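Local coordinates for sugar ABC transporter, sugar-binding protein (Streptococcus pneumoniae, PDB 2HEU) that probably binds sugars outside the cell and delivers them to an ABC transporter for uptake, at residues A[296-301]-A[307-312]. Sequence-based numbering, arbitrary orientation.
Sequences WSISAT and EANAFV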
loop_
_atom_site.group_PDB
_atom_site.type_symbol
_atom_site.label_atom_id
_atom_site.label_comp_id
_atom_site.label_asym_id
_atom_site.label_seq_id
_atom_site.Cartn_x
_atom_site.Cartn_y
_atom_site.Cartn_z
ATOM N N TRP A 296 6.140 12.370 3.409
ATOM C CA TRP A 296 6.053 13.757 3.894
ATOM C C TRP A 296 6.205 14.765 2.799
ATOM O O TRP A 296 7.026 14.652 1.888
ATOM C CB TRP A 296 7.122 14.057 4.950
ATOM C CG TRP A 296 7.077 13.270 6.210
ATOM C CD1 TRP A 296 6.081 12.391 6.618
ATOM C CD2 TRP A 296 8.048 13.201 7.251
ATOM N NE1 TRP A 296 6.397 11.848 7.817
ATOM C CE2 TRP A 296 7.594 12.362 8.272
ATOM C CE3 TRP A 296 9.272 13.886 7.424
ATOM C CZ2 TRP A 296 8.317 12.116 9.451
ATOM C CZ3 TRP A 296 9.963 13.653 8.592
ATOM C CH2 TRP A 296 9.494 12.782 9.576
ATOM N N SER A 297 5.418 15.836 2.963
ATOM C CA SER A 297 5.477 17.055 2.141
ATOM C C SER A 297 5.689 18.285 3.057
ATOM O O SER A 297 5.423 18.185 4.271
ATOM C CB SER A 297 4.196 17.204 1.338
ATOM O OG SER A 297 4.022 16.136 0.414
ATOM N N ILE A 298 6.184 19.353 2.482
ATOM C CA ILE A 298 6.470 20.582 3.248
ATOM C C ILE A 298 5.575 21.655 2.751
ATOM O O ILE A 298 5.428 21.868 1.548
ATOM C CB ILE A 298 7.937 20.982 3.091
ATOM C CG1 ILE A 298 8.892 19.871 3.547
ATOM C CG2 ILE A 298 8.215 22.302 3.831
ATOM C CD1 ILE A 298 10.348 20.219 3.320
ATOM N N SER A 299 4.929 22.405 3.661
ATOM C CA SER A 299 4.151 23.561 3.210
ATOM C C SER A 299 5.015 24.558 2.437
ATOM O O SER A 299 6.079 24.980 2.885
ATOM C CB SER A 299 3.593 24.285 4.440
ATOM O OG SER A 299 2.926 25.467 4.018
ATOM N N ALA A 300 4.475 25.028 1.307
ATOM C CA ALA A 300 5.069 26.088 0.528
ATOM C C ALA A 300 5.045 27.450 1.195
ATOM O O ALA A 300 5.701 28.365 0.760
ATOM C CB ALA A 300 4.401 26.229 -0.804
ATOM N N THR A 301 4.265 27.547 2.263
ATOM C CA THR A 301 4.077 28.807 2.970
ATOM C C THR A 301 4.519 28.750 4.400
ATOM O O THR A 301 4.221 29.669 5.164
ATOM C CB THR A 301 2.621 29.252 2.843
ATOM O OG1 THR A 301 1.753 28.282 3.382
ATOM C CG2 THR A 301 2.212 29.622 1.418
ATOM N N GLU A 307 13.999 24.938 8.899
ATOM C CA GLU A 307 13.724 23.995 9.957
ATOM C C GLU A 307 12.857 22.843 9.461
ATOM O O GLU A 307 13.095 21.676 9.792
ATOM C CB GLU A 307 13.093 24.672 11.147
ATOM C CG GLU A 307 14.034 25.678 11.872
ATOM C CD GLU A 307 14.244 27.016 11.215
ATOM O OE1 GLU A 307 13.503 27.377 10.283
ATOM O OE2 GLU A 307 15.021 27.729 11.757
ATOM N N ALA A 308 11.875 23.152 8.645
ATOM C CA ALA A 308 11.002 22.120 8.047
ATOM C C ALA A 308 11.870 21.157 7.182
ATOM O O ALA A 308 11.721 19.963 7.240
ATOM C CB ALA A 308 9.864 22.770 7.275
ATOM N N ASN A 309 12.677 21.731 6.311
ATOM C CA ASN A 309 13.530 20.942 5.480
ATOM C C ASN A 309 14.530 20.124 6.303
ATOM O O ASN A 309 14.829 18.991 5.978
ATOM C CB ASN A 309 14.268 21.780 4.416
ATOM C CG ASN A 309 13.378 22.046 3.226
ATOM O OD1 ASN A 309 12.688 23.117 3.163
ATOM N ND2 ASN A 309 13.314 21.167 2.298
ATOM N N ALA A 310 15.038 20.689 7.397
ATOM C CA ALA A 310 15.969 19.941 8.239
ATOM C C ALA A 310 15.239 18.757 8.844
ATOM O O ALA A 310 15.907 17.701 9.022
ATOM C CB ALA A 310 16.531 20.862 9.360
ATOM N N PHE A 311 14.010 18.911 9.232
ATOM C CA PHE A 311 13.311 17.748 9.799
ATOM C C PHE A 311 13.125 16.616 8.781
ATOM O O PHE A 311 13.331 15.440 9.087
ATOM C CB PHE A 311 11.956 18.230 10.416
ATOM C CG PHE A 311 11.191 17.183 11.163
ATOM C CD1 PHE A 311 11.700 16.676 12.314
ATOM C CD2 PHE A 311 10.005 16.708 10.698
ATOM C CE1 PHE A 311 10.996 15.777 13.071
ATOM C CE2 PHE A 311 9.346 15.745 11.442
ATOM C CZ PHE A 311 9.819 15.282 12.628
ATOM N N VAL A 312 12.727 17.013 7.566
ATOM C CA VAL A 312 12.582 16.028 6.487
ATOM C C VAL A 312 13.957 15.360 6.193
ATOM O O VAL A 312 14.057 14.128 6.090
ATOM C CB VAL A 312 12.003 16.651 5.269
ATOM C CG1 VAL A 312 11.930 15.655 4.088
ATOM C CG2 VAL A 312 10.569 17.196 5.557
#
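The six-membered ring of Trp-296 and the ring of Phe-311 lie nearly parallel, their planes at 4°. They are slid well apart, with centroids 5.0 Å separated, so they barely overlap. Trp-296 CH2 comes closest, 3.5 Å from Phe-311 CE2. The edge of the indole holds two further neighbours. Val-312 CG2 sits near the ring plane, 4.0 Å from Trp-296 CE3, and the backbone O of Phe-311 also lies in that plane. Elsewhere Trp-296 meets Tyr-23 and has an edge-to-face contact with Phe-124; Phe-311 has one with Phe-41. Phe-311 reaches the indole because its CG is anti to the backbone N (chi1 -174°).

Ile-298 fills the other end of the contact. Its CG2 touches Ala-308 CB at 3.8 Å. Its CG1 packs on Val-312 CG2 at 3.7 Å, and its CD1 reaches the side chain of Asn-309. Val-312 CG2 thus sits between Ile-298 and the indole.

Strand 295-298 is an inner strand of the mixed five-stranded sheet. Residues 307-312 of helix 305-315 run nearly antiparallel to residues 296-298, at 164°. The helix thus folds back onto one face of the sheet, consistent with the α/β lobes of solute-binding proteins. Val-74 of the adjacent strand 74-76 touches Trp-296, Ala-308 and Val-312. Ser-299 OG accepts from Thr-301 N (3.0 Å), an ST turn.

The helix-to-strand contact is almost wholly apolar and buried. Dispersion and the exclusion of water probably hold it together, and the polar Trp-296 NE1 is satisfied by a hydrogen bond elsewhere.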